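PDB 5H5Z: MHC class I antigen from Ctenopharyngodon idella, which probably presents short peptides to T cells as the heavy chain of a bony fish MHC class I complex with beta-2-microglobulin. Local coordinates for residues 244-247 with 248-252; 264-267 with 268-271. All blocks are in the same frame, centred on the assembly; numbering follows the deposited sequence.

Interaction 1: 244-247 with 248-252; sequences PDEW and KNNRF
Trp-247 turns one face of its indole to Phe-252, whose CB sits over the six-membered ring, 3.8 Å from its centroid and 24° off the ring normal, displaced toward the rim, a CH-pi contact. The atoms that meet most closely are Trp-247 CZ3 and Phe-252 CB, at 3.4 Å. The two rings lie nearly parallel, their planes 10° apart, yet with centroids 5.5 Å apart they are so far displaced that little of one lies over the other; the methylene, not the phenyl ring, does the covering. At the edge of the Phe-252 ring, in line with it, lies the carbonyl oxygen of Glu-246, 3.4 Å from CE2. Trp-247 has its CG opposite the backbone N (chi1 -164°), which carries the broad, flat indole out from the helix to Phe-252, where strand 252-258 begins.

The backbone leads there through a short helix. Lys-248 N bonds to Pro-244 O at 2.9 Å and Asn-249 N to Asp-245 O at 2.9 Å, whereas the next bond, Asn-250 N to Glu-246 O, is weak at 3.3 Å, as the helix gives way to an extended chain. Proline suits the first turn, where no amide donor is required, and the long, extended Lys-248 carries its charge away from the aromatic pair. Leu-240 of strand 234-240 touches both aromatic side chains, an apolar setting that suits the buried Phe-252, and His-217 meets its ring edge-to-face. A short helix linking strands of the two sheets, its tryptophan packed over the start of the second strand, belongs here to the immunoglobulin C1-set fold.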
# COMPACT_ATOMS: atom_id res chain seq x y z
N PRO A 244 24.36 -20.73 18.35
CA PRO A 244 25.18 -21.50 17.42
C PRO A 244 25.32 -22.96 17.86
O PRO A 244 25.50 -23.84 17.02
CB PRO A 244 26.54 -20.79 17.47
CG PRO A 244 26.51 -19.97 18.72
CD PRO A 244 25.08 -19.56 18.87
N ASP A 245 25.23 -23.20 19.17
CA ASP A 245 25.30 -24.56 19.72
C ASP A 245 24.05 -25.38 19.37
O ASP A 245 24.16 -26.54 18.98
CB ASP A 245 25.52 -24.52 21.23
CG ASP A 245 26.77 -23.75 21.61
OD1 ASP A 245 27.87 -24.33 21.54
OD2 ASP A 245 26.64 -22.56 21.98
N GLU A 246 22.88 -24.76 19.51
CA GLU A 246 21.62 -25.41 19.16
C GLU A 246 21.58 -25.73 17.67
O GLU A 246 21.07 -26.78 17.27
CB GLU A 246 20.42 -24.54 19.55
CG GLU A 246 20.31 -24.24 21.04
CD GLU A 246 20.39 -25.48 21.92
OE1 GLU A 246 19.64 -26.45 21.66
OE2 GLU A 246 21.20 -25.49 22.86
N TRP A 247 22.13 -24.82 16.86
CA TRP A 247 22.26 -25.03 15.43
C TRP A 247 23.23 -26.18 15.11
O TRP A 247 22.97 -26.98 14.22
CB TRP A 247 22.72 -23.74 14.75
CG TRP A 247 22.51 -23.77 13.28
CD1 TRP A 247 23.38 -24.24 12.34
CD2 TRP A 247 21.35 -23.32 12.57
NE1 TRP A 247 22.83 -24.11 11.09
CE2 TRP A 247 21.59 -23.55 11.20
CE3 TRP A 247 20.13 -22.74 12.96
CZ2 TRP A 247 20.65 -23.23 10.21
CZ3 TRP A 247 19.20 -22.42 11.97
CH2 TRP A 247 19.47 -22.67 10.61
N LYS A 248 24.33 -26.24 15.85
CA LYS A 248 25.34 -27.29 15.68
C LYS A 248 24.81 -28.68 16.02
O LYS A 248 25.09 -29.64 15.32
CB LYS A 248 26.59 -26.97 16.51
CG LYS A 248 27.60 -28.11 16.59
CD LYS A 248 28.88 -27.70 17.31
CE LYS A 248 29.74 -28.92 17.62
NZ LYS A 248 31.12 -28.53 18.04
N ASN A 249 24.04 -28.78 17.10
CA ASN A 249 23.59 -30.07 17.62
C ASN A 249 22.36 -30.64 16.93
O ASN A 249 22.05 -31.83 17.08
CB ASN A 249 23.35 -29.98 19.14
CG ASN A 249 24.62 -29.69 19.92
OD1 ASN A 249 25.71 -30.14 19.56
ND2 ASN A 249 24.48 -28.93 21.00
N ASN A 250 21.66 -29.80 16.18
CA ASN A 250 20.40 -30.21 15.55
C ASN A 250 20.35 -29.86 14.06
O ASN A 250 21.22 -29.17 13.54
CB ASN A 250 19.21 -29.61 16.30
CG ASN A 250 19.28 -29.87 17.79
OD1 ASN A 250 19.87 -29.10 18.55
ND2 ASN A 250 18.68 -30.97 18.22
N ARG A 251 19.32 -30.35 13.38
CA ARG A 251 19.13 -30.06 11.97
C ARG A 251 17.97 -29.10 11.78
O ARG A 251 16.82 -29.51 11.63
CB ARG A 251 18.91 -31.35 11.17
CG ARG A 251 20.15 -32.22 11.03
CD ARG A 251 19.86 -33.50 10.27
NE ARG A 251 19.48 -33.25 8.88
CZ ARG A 251 19.27 -34.20 7.96
NH1 ARG A 251 18.93 -33.86 6.73
NH2 ARG A 251 19.40 -35.49 8.28
N PHE A 252 18.29 -27.81 11.81
CA PHE A 252 17.30 -26.77 11.59
C PHE A 252 17.15 -26.48 10.10
O PHE A 252 18.11 -26.58 9.34
CB PHE A 252 17.67 -25.49 12.33
CG PHE A 252 17.36 -25.51 13.80
CD1 PHE A 252 16.11 -25.11 14.26
CD2 PHE A 252 18.32 -25.92 14.72
CE1 PHE A 252 15.82 -25.13 15.62
CE2 PHE A 252 18.04 -25.93 16.08
CZ PHE A 252 16.78 -25.54 16.53

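Interaction 2: 264-267 with 268-271; sequences RKTE and DDII
Extended backbone at Lys-265 and Thr-266 gives way at Glu-267 to a short 3-10 turn, in which two bonds join residues three apart. Asp-269 N reaches Thr-266 O at 2.8 Å, and Ile-270 N reaches Glu-267 O at 3.2 Å.

The side chain of Asp-269 folds back against the end of the strand. Its OD2 accepts the amide of Thr-266 in a nearly straight bond of 2.9 Å (169°), on the anti side of the carboxylate, while a water bridges the same oxygen to Arg-264 O. Asp-269 and Thr-266 are thus joined twice, backbone amide to carboxylate and amide to carbonyl, and a short carboxylate suits a place so near its own turn. Lys-265 crosses Asp-269 at about a right angle, its CD lying 3.5 Å from OD2. Bending at chi2 (-74°) brings CD against the carboxylate, yet NZ stays 4.7 Å from OD1 and the two charges are linked through a second water. The apolar side chain of Ile-270 lies against the Glu-267 backbone and reaches Trp-247.

On the strand side, Lys-265 pairs by backbone with Cys-254 and Arg-264 hydrogen-bonds through NH1 to Ser-253 and Gln-211. Glu-267 and Ile-270 pack on helix 244-249 through Trp-247; beyond the turn, Ile-271 pairs with strand 182-187 and packs on Met-98 of beta-2-microglobulin.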
# COMPACT_ATOMS: atom_id res chain seq x y z
N ARG A 264 12.69 -25.43 0.79
CA ARG A 264 13.37 -25.65 2.07
C ARG A 264 14.84 -25.21 2.00
O ARG A 264 15.55 -25.53 1.04
CB ARG A 264 13.26 -27.12 2.49
CG ARG A 264 13.83 -27.44 3.87
CD ARG A 264 13.78 -28.93 4.18
NE ARG A 264 12.41 -29.44 4.24
CZ ARG A 264 11.68 -29.54 5.35
NH1 ARG A 264 12.18 -29.17 6.53
NH2 ARG A 264 10.44 -30.02 5.29
N LYS A 265 15.30 -24.48 3.01
CA LYS A 265 16.72 -24.14 3.10
C LYS A 265 17.31 -24.66 4.40
O LYS A 265 16.63 -24.66 5.42
CB LYS A 265 16.93 -22.63 2.97
CG LYS A 265 16.49 -22.03 1.64
CD LYS A 265 17.46 -22.38 0.52
CE LYS A 265 16.88 -21.99 -0.83
NZ LYS A 265 17.86 -22.28 -1.92
N THR A 266 18.56 -25.12 4.34
CA THR A 266 19.24 -25.69 5.51
C THR A 266 20.55 -24.96 5.80
O THR A 266 20.92 -24.04 5.08
CB THR A 266 19.52 -27.20 5.33
OG1 THR A 266 20.47 -27.40 4.28
CG2 THR A 266 18.24 -27.98 5.01
N GLU A 267 21.27 -25.38 6.84
CA GLU A 267 22.55 -24.76 7.20
C GLU A 267 23.52 -24.64 6.03
O GLU A 267 24.28 -23.67 5.94
CB GLU A 267 23.23 -25.50 8.37
CG GLU A 267 23.56 -26.96 8.11
CD GLU A 267 23.78 -27.73 9.39
OE1 GLU A 267 23.09 -28.76 9.58
OE2 GLU A 267 24.62 -27.31 10.22
N ASP A 268 23.48 -25.63 5.13
CA ASP A 268 24.33 -25.65 3.94
C ASP A 268 24.06 -24.49 2.99
O ASP A 268 24.87 -24.20 2.10
CB ASP A 268 24.15 -26.98 3.18
CG ASP A 268 24.85 -28.14 3.86
OD1 ASP A 268 25.60 -27.91 4.83
OD2 ASP A 268 24.64 -29.29 3.42
N ASP A 269 22.92 -23.83 3.18
CA ASP A 269 22.51 -22.73 2.31
C ASP A 269 22.83 -21.35 2.85
O ASP A 269 22.70 -20.36 2.12
CB ASP A 269 21.01 -22.84 2.01
CG ASP A 269 20.65 -24.12 1.31
OD1 ASP A 269 21.35 -24.47 0.34
OD2 ASP A 269 19.69 -24.78 1.74
N ILE A 270 23.26 -21.27 4.11
CA ILE A 270 23.45 -19.98 4.78
C ILE A 270 24.47 -19.12 4.04
O ILE A 270 25.58 -19.57 3.72
CB ILE A 270 23.81 -20.13 6.28
CG1 ILE A 270 22.64 -20.78 7.03
CG2 ILE A 270 24.17 -18.79 6.90
CD1 ILE A 270 22.89 -21.02 8.50
N ILE A 271 24.07 -17.88 3.76
CA ILE A 271 24.97 -16.90 3.15
C ILE A 271 25.22 -15.73 4.10
O ILE A 271 24.43 -15.46 5.01
CB ILE A 271 24.47 -16.40 1.77
CG1 ILE A 271 23.10 -15.72 1.88
CG2 ILE A 271 24.46 -17.55 0.76
CD1 ILE A 271 22.64 -15.05 0.59
O HOH W 1 18.18 -26.44 0.12
O HOH W 2 19.50 -24.75 -1.84
O HOH W 3 26.90 -21.86 4.85

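Overall arrangement
Interactions 1 and 2 have centres about 13 Å apart and meet through the indole of Trp-247. Its NE1 comes within 3.1 Å of Glu-267 CB, and its CZ2 lies 3.6 Å from Ile-270 CD1, so the tryptophan that receives Phe-252 in the helical turn 244-249 also packs against the 3-10 turn of 267-269. Strand 252-258 continues from interaction 1 and pairs with strand 261-266, which leads into interaction 2; the two turns therefore lie at the same end of the immunoglobulin domain. Both belong to that domain and not to the peptide-binding platform; their centres are about 40 and 33 Å from the centre of the chain.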